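Local atomic coordinates of monopolin complex subunit CSM1 (Candida glabrata, PDB entry 6MJC), a protein that is a subunit of the monopolin complex and binds a Dsn1 peptide, consistent with recruitment of monopolin to the kinetochore. Residues A[61-73]-A[90-104]. Numbering follows the deposited sequence.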
ATOM      1  N   VAL A  61      10.207  16.888 -10.641  1.00140.55           N
ATOM      2  CA  VAL A  61       9.697  15.526 -10.523  1.00139.58           C
ATOM      3  C   VAL A  61       8.838  15.436  -9.270  1.00136.09           C
ATOM      4  O   VAL A  61       9.115  16.086  -8.255  1.00141.45           O
ATOM      5  CB  VAL A  61      10.831  14.474 -10.455  1.00116.87           C
ATOM      6  CG1 VAL A  61      10.415  13.179 -11.149  1.00130.08           C
ATOM      7  CG2 VAL A  61      12.118  15.029 -11.063  1.00 98.74           C
ATOM      8  N   ASP A  62       7.799  14.610  -9.335  1.00119.21           N
ATOM      9  CA  ASP A  62       6.889  14.427  -8.213  1.00113.11           C
ATOM     10  C   ASP A  62       6.963  13.014  -7.664  1.00101.28           C
ATOM     11  O   ASP A  62       7.013  12.046  -8.438  1.00 71.73           O
ATOM     12  CB  ASP A  62       5.446  14.724  -8.621  1.00104.49           C
ATOM     13  CG  ASP A  62       5.130  16.208  -8.586  1.00 97.16           C
ATOM     14  OD1 ASP A  62       6.078  17.020  -8.376  1.00 82.59           O
ATOM     15  OD2 ASP A  62       3.936  16.554  -8.761  1.00 98.99           O
ATOM     16  N   THR A  63       6.912  12.903  -6.328  1.00121.93           N
ATOM     17  CA  THR A  63       6.898  11.612  -5.643  1.00116.13           C
ATOM     18  C   THR A  63       5.664  11.454  -4.757  1.00103.99           C
ATOM     19  O   THR A  63       5.350  12.338  -3.952  1.00108.77           O
ATOM     20  CB  THR A  63       8.129  11.411  -4.758  1.00 95.05           C
ATOM     21  OG1 THR A  63       8.048  10.111  -4.158  1.00 81.01           O
ATOM     22  CG2 THR A  63       8.158  12.441  -3.653  1.00 92.56           C
ATOM     23  N   GLU A  64       5.016  10.297  -4.852  1.00 67.79           N
ATOM     24  CA  GLU A  64       3.839  10.006  -4.044  1.00 48.23           C
ATOM     25  C   GLU A  64       3.754   8.508  -3.774  1.00 43.94           C
ATOM     26  O   GLU A  64       4.357   7.690  -4.479  1.00 49.03           O
ATOM     27  CB  GLU A  64       2.551  10.483  -4.761  1.00 51.34           C
ATOM     28  CG  GLU A  64       2.122   9.621  -5.938  1.00 61.75           C
ATOM     29  CD  GLU A  64       0.829  10.132  -6.622  1.00 79.62           C
ATOM     30  OE1 GLU A  64       0.058  10.910  -6.002  1.00 74.94           O
ATOM     31  OE2 GLU A  64       0.596   9.740  -7.786  1.00 80.02           O
ATOM     32  N   VAL A  65       2.984   8.148  -2.752  1.00 42.45           N
ATOM     33  CA  VAL A  65       2.674   6.750  -2.490  1.00 38.69           C
ATOM     34  C   VAL A  65       1.245   6.443  -2.929  1.00 39.75           C
ATOM     35  O   VAL A  65       0.297   7.177  -2.616  1.00 40.79           O
ATOM     36  CB  VAL A  65       2.848   6.393  -1.009  1.00 39.63           C
ATOM     37  CG1 VAL A  65       2.597   4.902  -0.818  1.00 47.31           C
ATOM     38  CG2 VAL A  65       4.238   6.712  -0.476  1.00 40.50           C
ATOM     39  N   ILE A  66       1.086   5.336  -3.633  1.00 39.17           N
ATOM     40  CA  ILE A  66      -0.231   4.815  -4.016  1.00 38.69           C
ATOM     41  C   ILE A  66      -0.499   3.570  -3.165  1.00 38.31           C
ATOM     42  O   ILE A  66       0.289   2.626  -3.180  1.00 41.29           O
ATOM     43  CB  ILE A  66      -0.320   4.468  -5.519  1.00 38.19           C
ATOM     44  CG1 ILE A  66       0.084   5.641  -6.434  1.00 40.33           C
ATOM     45  CG2 ILE A  66      -1.763   3.922  -5.850  1.00 44.30           C
ATOM     46  CD1 ILE A  66      -0.728   6.948  -6.388  1.00 43.65           C
ATOM     47  N   TYR A  67      -1.682   3.507  -2.546  1.00 37.18           N
ATOM     48  CA  TYR A  67      -2.109   2.376  -1.725  1.00 33.75           C
ATOM     49  C   TYR A  67      -3.301   1.729  -2.392  1.00 34.67           C
ATOM     50  O   TYR A  67      -4.273   2.408  -2.695  1.00 33.94           O
ATOM     51  CB  TYR A  67      -2.511   2.811  -0.301  1.00 41.89           C
ATOM     52  CG  TYR A  67      -3.412   1.834   0.477  1.00 36.84           C
ATOM     53  CD1 TYR A  67      -2.875   0.790   1.219  1.00 39.06           C
ATOM     54  CD2 TYR A  67      -4.771   2.010   0.523  1.00 37.04           C
ATOM     55  CE1 TYR A  67      -3.691  -0.057   1.948  1.00 36.82           C
ATOM     56  CE2 TYR A  67      -5.599   1.139   1.269  1.00 35.80           C
ATOM     57  CZ  TYR A  67      -5.048   0.091   1.933  1.00 34.76           C
ATOM     58  OH  TYR A  67      -5.814  -0.758   2.690  1.00 37.06           O
ATOM     59  N   VAL A  68      -3.224   0.427  -2.628  1.00 34.44           N
ATOM     60  CA  VAL A  68      -4.295  -0.307  -3.311  1.00 36.58           C
ATOM     61  C   VAL A  68      -4.742  -1.465  -2.424  1.00 37.14           C
ATOM     62  O   VAL A  68      -3.984  -2.425  -2.213  1.00 34.76           O
ATOM     63  CB  VAL A  68      -3.818  -0.864  -4.659  1.00 37.78           C
ATOM     64  CG1 VAL A  68      -5.022  -1.544  -5.419  1.00 40.12           C
ATOM     65  CG2 VAL A  68      -3.216   0.173  -5.520  1.00 39.09           C
ATOM     66  N   PRO A  69      -5.933  -1.434  -1.840  1.00 35.18           N
ATOM     67  CA  PRO A  69      -6.356  -2.581  -1.030  1.00 35.69           C
ATOM     68  C   PRO A  69      -6.682  -3.788  -1.909  1.00 35.03           C
ATOM     69  O   PRO A  69      -7.327  -3.654  -2.940  1.00 36.72           O
ATOM     70  CB  PRO A  69      -7.593  -2.040  -0.306  1.00 36.44           C
ATOM     71  CG  PRO A  69      -8.172  -1.030  -1.219  1.00 38.48           C
ATOM     72  CD  PRO A  69      -6.974  -0.395  -1.944  1.00 37.48           C
ATOM     73  N   LEU A  70      -6.233  -4.967  -1.497  1.00 34.46           N
ATOM     74  CA  LEU A  70      -6.472  -6.199  -2.252  1.00 39.17           C
ATOM     75  C   LEU A  70      -7.525  -7.022  -1.512  1.00 37.10           C
ATOM     76  O   LEU A  70      -7.230  -7.867  -0.664  1.00 41.65           O
ATOM     77  CB  LEU A  70      -5.155  -6.930  -2.441  1.00 38.98           C
ATOM     78  CG  LEU A  70      -4.051  -6.142  -3.126  1.00 40.39           C
ATOM     79  CD1 LEU A  70      -2.685  -6.936  -3.087  1.00 44.97           C
ATOM     80  CD2 LEU A  70      -4.395  -5.722  -4.531  1.00 45.69           C
ATOM     81  N   LEU A  71      -8.778  -6.729  -1.816  1.00 37.78           N
ATOM     82  CA  LEU A  71      -9.881  -7.345  -1.110  1.00 41.37           C
ATOM     83  C   LEU A  71     -10.278  -8.680  -1.720  1.00 41.34           C
ATOM     84  O   LEU A  71     -10.826  -9.523  -1.031  1.00 40.87           O
ATOM     85  CB  LEU A  71     -11.080  -6.393  -1.063  1.00 41.70           C
ATOM     86  CG  LEU A  71     -10.745  -4.941  -0.654  1.00 46.14           C
ATOM     87  CD1 LEU A  71     -11.982  -4.087  -0.610  1.00 55.89           C
ATOM     88  CD2 LEU A  71     -10.025  -4.925   0.674  1.00 45.89           C
ATOM     89  N   LYS A  72      -9.992  -8.909  -3.004  1.00 41.26           N
ATOM     90  CA  LYS A  72     -10.358 -10.161  -3.645  1.00 45.59           C
ATOM     91  C   LYS A  72      -9.740 -11.359  -2.953  1.00 41.89           C
ATOM     92  O   LYS A  72     -10.314 -12.462  -2.981  1.00 43.93           O
ATOM     93  CB  LYS A  72      -9.881 -10.099  -5.094  1.00 44.30           C
ATOM     94  CG  LYS A  72     -10.888  -9.519  -6.052  1.00 55.04           C
ATOM     95  CD  LYS A  72     -10.252  -9.380  -7.421  1.00 96.62           C
ATOM     96  CE  LYS A  72     -11.280  -9.467  -8.533  1.00136.95           C
ATOM     97  NZ  LYS A  72     -12.496  -8.658  -8.249  1.00158.94           N
ATOM     98  N   GLN A  73      -8.594 -11.138  -2.298  1.00 45.14           N
ATOM     99  CA  GLN A  73      -7.845 -12.196  -1.635  1.00 47.40           C
ATOM    100  C   GLN A  73      -8.449 -12.613  -0.308  1.00 47.88           C
ATOM    101  O   GLN A  73      -7.972 -13.584   0.279  1.00 48.49           O
ATOM    102  CB  GLN A  73      -6.400 -11.757  -1.339  1.00 64.21           C
ATOM    103  CG  GLN A  73      -5.505 -11.525  -2.512  1.00 84.74           C
ATOM    104  CD  GLN A  73      -4.086 -11.233  -2.067  1.00104.26           C
ATOM    105  OE1 GLN A  73      -3.631 -11.719  -1.030  1.00119.11           O
ATOM    106  NE2 GLN A  73      -3.385 -10.426  -2.840  1.00123.38           N
ATOM    107  N   LEU A  90      -9.429   2.862   4.161  1.00 39.97           N
ATOM    108  CA  LEU A  90      -8.499   1.798   3.844  1.00 36.24           C
ATOM    109  C   LEU A  90      -9.108   0.705   2.966  1.00 37.29           C
ATOM    110  O   LEU A  90      -8.428  -0.280   2.684  1.00 41.45           O
ATOM    111  CB  LEU A  90      -7.933   1.187   5.126  1.00 37.36           C
ATOM    112  CG  LEU A  90      -6.994   2.070   5.954  1.00 43.65           C
ATOM    113  CD1 LEU A  90      -6.480   1.322   7.150  1.00 45.99           C
ATOM    114  CD2 LEU A  90      -5.836   2.545   5.057  1.00 41.23           C
ATOM    115  N   PHE A  91     -10.342   0.852   2.526  1.00 38.66           N
ATOM    116  CA  PHE A  91     -10.965  -0.024   1.535  1.00 38.21           C
ATOM    117  C   PHE A  91     -11.083   0.691   0.184  1.00 39.29           C
ATOM    118  O   PHE A  91     -11.821   0.246  -0.710  1.00 40.99           O
ATOM    119  CB  PHE A  91     -12.317  -0.516   2.095  1.00 40.58           C
ATOM    120  CG  PHE A  91     -12.139  -1.313   3.366  1.00 45.33           C
ATOM    121  CD1 PHE A  91     -11.717  -2.644   3.321  1.00 47.96           C
ATOM    122  CD2 PHE A  91     -12.265  -0.699   4.626  1.00 42.29           C
ATOM    123  CE1 PHE A  91     -11.450  -3.356   4.494  1.00 48.05           C
ATOM    124  CE2 PHE A  91     -12.035  -1.397   5.776  1.00 47.08           C
ATOM    125  CZ  PHE A  91     -11.605  -2.726   5.736  1.00 47.67           C
ATOM    126  N   GLU A  92     -10.366   1.794   0.006  1.00 35.65           N
ATOM    127  CA  GLU A  92     -10.273   2.408  -1.310  1.00 38.43           C
ATOM    128  C   GLU A  92      -8.841   2.700  -1.717  1.00 38.87           C
ATOM    129  O   GLU A  92      -7.912   2.736  -0.895  1.00 37.05           O
ATOM    130  CB  GLU A  92     -11.055   3.724  -1.383  1.00 52.99           C
ATOM    131  CG  GLU A  92     -10.970   4.547  -0.165  1.00 80.62           C
ATOM    132  CD  GLU A  92     -11.929   5.714  -0.220  1.00 94.38           C
ATOM    133  OE1 GLU A  92     -12.173   6.226  -1.335  1.00102.11           O
ATOM    134  OE2 GLU A  92     -12.442   6.110   0.844  1.00 92.61           O
ATOM    135  N   THR A  93      -8.658   2.957  -3.005  1.00 34.89           N
ATOM    136  CA  THR A  93      -7.311   3.304  -3.482  1.00 34.34           C
ATOM    137  C   THR A  93      -6.976   4.727  -3.081  1.00 36.66           C
ATOM    138  O   THR A  93      -7.775   5.621  -3.298  1.00 37.94           O
ATOM    139  CB  THR A  93      -7.209   3.145  -5.005  1.00 39.83           C
ATOM    140  OG1 THR A  93      -7.446   1.760  -5.284  1.00 40.02           O
ATOM    141  CG2 THR A  93      -5.831   3.570  -5.498  1.00 38.64           C
ATOM    142  N   LEU A  94      -5.809   4.928  -2.489  1.00 36.49           N
ATOM    143  CA  LEU A  94      -5.394   6.198  -1.934  1.00 37.19           C
ATOM    144  C   LEU A  94      -4.064   6.647  -2.540  1.00 38.06           C
ATOM    145  O   LEU A  94      -3.214   5.838  -2.895  1.00 39.36           O
ATOM    146  CB  LEU A  94      -5.211   6.090  -0.392  1.00 41.22           C
ATOM    147  CG  LEU A  94      -6.415   5.569   0.398  1.00 40.66           C
ATOM    148  CD1 LEU A  94      -6.059   5.421   1.896  1.00 40.71           C
ATOM    149  CD2 LEU A  94      -7.568   6.535   0.267  1.00 44.99           C
ATOM    150  N   SER A  95      -3.827   7.958  -2.535  1.00 37.15           N
ATOM    151  CA  SER A  95      -2.529   8.575  -2.764  1.00 41.01           C
ATOM    152  C   SER A  95      -2.178   9.384  -1.516  1.00 46.20           C
ATOM    153  O   SER A  95      -3.069   9.980  -0.872  1.00 41.71           O
ATOM    154  CB  SER A  95      -2.573   9.473  -4.016  1.00 48.01           C
ATOM    155  OG  SER A  95      -1.427  10.277  -4.099  1.00 71.53           O
ATOM    156  N   PHE A  96      -0.893   9.406  -1.152  1.00 42.08           N
ATOM    157  CA  PHE A  96      -0.469  10.249  -0.045  1.00 40.25           C
ATOM    158  C   PHE A  96       1.022  10.537  -0.184  1.00 45.33           C
ATOM    159  O   PHE A  96       1.748   9.803  -0.874  1.00 43.64           O
ATOM    160  CB  PHE A  96      -0.831   9.627   1.340  1.00 42.89           C
ATOM    161  CG  PHE A  96      -0.378   8.191   1.557  1.00 39.88           C
ATOM    162  CD1 PHE A  96       0.904   7.921   2.003  1.00 41.84           C
ATOM    163  CD2 PHE A  96      -1.240   7.164   1.368  1.00 43.15           C
ATOM    164  CE1 PHE A  96       1.324   6.588   2.215  1.00 40.82           C
ATOM    165  CE2 PHE A  96      -0.857   5.852   1.591  1.00 45.61           C
ATOM    166  CZ  PHE A  96       0.437   5.574   2.015  1.00 41.28           C
ATOM    167  N   PRO A  97       1.489  11.641   0.383  1.00 44.66           N
ATOM    168  CA  PRO A  97       2.918  11.968   0.306  1.00 48.32           C
ATOM    169  C   PRO A  97       3.764  11.018   1.142  1.00 50.50           C
ATOM    170  O   PRO A  97       3.288  10.350   2.070  1.00 47.10           O
ATOM    171  CB  PRO A  97       2.983  13.404   0.826  1.00 49.16           C
ATOM    172  CG  PRO A  97       1.820  13.500   1.748  1.00 47.76           C
ATOM    173  CD  PRO A  97       0.728  12.677   1.116  1.00 44.26           C
ATOM    174  N   LEU A  98       5.016  10.889   0.733  1.00 45.42           N
ATOM    175  CA  LEU A  98       5.934   9.993   1.410  1.00 53.78           C
ATOM    176  C   LEU A  98       6.029  10.330   2.889  1.00 48.36           C
ATOM    177  O   LEU A  98       6.207   9.445   3.731  1.00 48.91           O
ATOM    178  CB  LEU A  98       7.287  10.116   0.729  1.00 59.35           C
ATOM    179  CG  LEU A  98       8.197   8.917   0.703  1.00 61.29           C
ATOM    180  CD1 LEU A  98       7.562   7.752   0.133  1.00 54.81           C
ATOM    181  CD2 LEU A  98       9.408   9.333  -0.147  1.00 74.84           C
ATOM    182  N   ARG A  99       5.931  11.617   3.230  1.00 49.27           N
ATOM    183  CA  ARG A  99       6.036  11.985   4.632  1.00 49.18           C
ATOM    184  C   ARG A  99       4.929  11.411   5.509  1.00 49.90           C
ATOM    185  O   ARG A  99       5.028  11.512   6.741  1.00 56.98           O
ATOM    186  CB  ARG A  99       6.032  13.509   4.794  1.00 53.82           C
ATOM    187  CG  ARG A  99       4.930  14.203   4.043  1.00 65.50           C
ATOM    188  CD  ARG A  99       4.875  15.695   4.334  1.00 79.28           C
ATOM    189  NE  ARG A  99       4.037  16.350   3.338  1.00 78.32           N
ATOM    190  CZ  ARG A  99       2.739  16.569   3.479  1.00 81.79           C
ATOM    191  NH1 ARG A  99       2.119  16.200   4.595  1.00 77.99           N
ATOM    192  NH2 ARG A  99       2.064  17.156   2.505  1.00 88.70           N
ATOM    193  N   SER A 100       3.846  10.925   4.920  1.00 45.20           N
ATOM    194  CA  SER A 100       2.765  10.236   5.640  1.00 44.29           C
ATOM    195  C   SER A 100       2.886   8.723   5.668  1.00 47.45           C
ATOM    196  O   SER A 100       1.977   8.048   6.172  1.00 45.58           O
ATOM    197  CB  SER A 100       1.411  10.622   5.028  1.00 56.45           C
ATOM    198  OG  SER A 100       1.159  12.000   5.317  1.00 75.71           O
ATOM    199  N   LEU A 101       3.958   8.151   5.126  1.00 48.50           N
ATOM    200  CA  LEU A 101       4.032   6.696   5.083  1.00 45.91           C
ATOM    201  C   LEU A 101       4.099   6.105   6.491  1.00 42.26           C
ATOM    202  O   LEU A 101       3.470   5.067   6.767  1.00 44.85           O
ATOM    203  CB  LEU A 101       5.242   6.293   4.253  1.00 49.49           C
ATOM    204  CG  LEU A 101       5.445   4.796   4.050  1.00 47.00           C
ATOM    205  CD1 LEU A 101       4.310   4.138   3.349  1.00 45.53           C
ATOM    206  CD2 LEU A 101       6.756   4.551   3.259  1.00 48.98           C
ATOM    207  N   ASN A 102       4.819   6.749   7.378  1.00 44.41           N
ATOM    208  CA  ASN A 102       4.877   6.300   8.769  1.00 48.87           C
ATOM    209  C   ASN A 102       3.486   6.324   9.408  1.00 50.32           C
ATOM    210  O   ASN A 102       3.060   5.345  10.034  1.00 51.16           O
ATOM    211  CB  ASN A 102       5.853   7.166   9.554  1.00 50.05           C
ATOM    212  CG  ASN A 102       6.066   6.661  10.974  1.00 57.11           C
ATOM    213  OD1 ASN A 102       5.925   7.409  11.942  1.00 63.77           O
ATOM    214  ND2 ASN A 102       6.368   5.375  11.110  1.00 58.71           N
ATOM    215  N   GLN A 103       2.749   7.435   9.244  1.00 48.06           N
ATOM    216  CA  GLN A 103       1.389   7.497   9.777  1.00 59.22           C
ATOM    217  C   GLN A 103       0.532   6.365   9.211  1.00 51.86           C
ATOM    218  O   GLN A 103      -0.291   5.778   9.921  1.00 43.83           O
ATOM    219  CB  GLN A 103       0.750   8.856   9.465  1.00 93.13           C
ATOM    220  CG  GLN A 103       1.418  10.073  10.088  1.00106.47           C
ATOM    221  CD  GLN A 103       0.773  11.370   9.626  1.00102.27           C
ATOM    222  OE1 GLN A 103      -0.452  11.481   9.553  1.00 82.13           O
ATOM    223  NE2 GLN A 103       1.597  12.347   9.293  1.00132.81           N
ATOM    224  N   PHE A 104       0.682   6.078   7.920  1.00 40.00           N
ATOM    225  CA  PHE A 104      -0.087   5.017   7.275  1.00 42.74           C
ATOM    226  C   PHE A 104       0.224   3.665   7.900  1.00 44.33           C
ATOM    227  O   PHE A 104      -0.680   2.916   8.268  1.00 42.57           O
ATOM    228  CB  PHE A 104       0.241   4.947   5.794  1.00 40.67           C
ATOM    229  CG  PHE A 104      -0.157   3.628   5.163  1.00 38.85           C
ATOM    230  CD1 PHE A 104      -1.441   3.417   4.739  1.00 41.88           C
ATOM    231  CD2 PHE A 104       0.747   2.583   5.044  1.00 44.84           C
ATOM    232  CE1 PHE A 104      -1.814   2.207   4.181  1.00 37.74           C
ATOM    233  CE2 PHE A 104       0.381   1.372   4.490  1.00 41.10           C
ATOM    234  CZ  PHE A 104      -0.912   1.169   4.079  1.00 39.45           C
TER
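With chi1 at 160°, Y67 turns CG away from its own backbone N and lays its ring against F104 of helix 101-113, while F96, chi1 52°, holds CG between backbone N and carbonyl carbon and turns one ring face to V65. Y67 and F96 sit on neighbouring strands of the antiparallel sheet of the Csm1 globular domain, where 94-96 is the last strand of the chain and pairs with 63-69. Two hydrogen-bonded pairs, V65 with F96 and Y67 with L94, make four backbone bonds; V65 N to F96 O spans 2.8 Å. V65 CB makes a CH-pi contact 4.0 Å from the F96 ring centroid, and V65 CG2 meets L98 CD1 at 3.5 Å. The Y67 and F104 rings are inclined at 59°, with CD1 of Y67 3.5 Å from CE1 of F104; Y46 of strand 44-52 adds a third ring. On the opposite face of the sheet, S95 OG donates a bond to E64 OE1, its 2.5 Å length doubtfully short, and also bonds a basic side chain of the bound peptide, whose strand continues the sheet in parallel beside L94 and S95. Beyond the strand pair, the Y67 hydroxyl donates a hydrogen bond to L90 O at 2.7 Å, in the carbonyl plane on a lone pair.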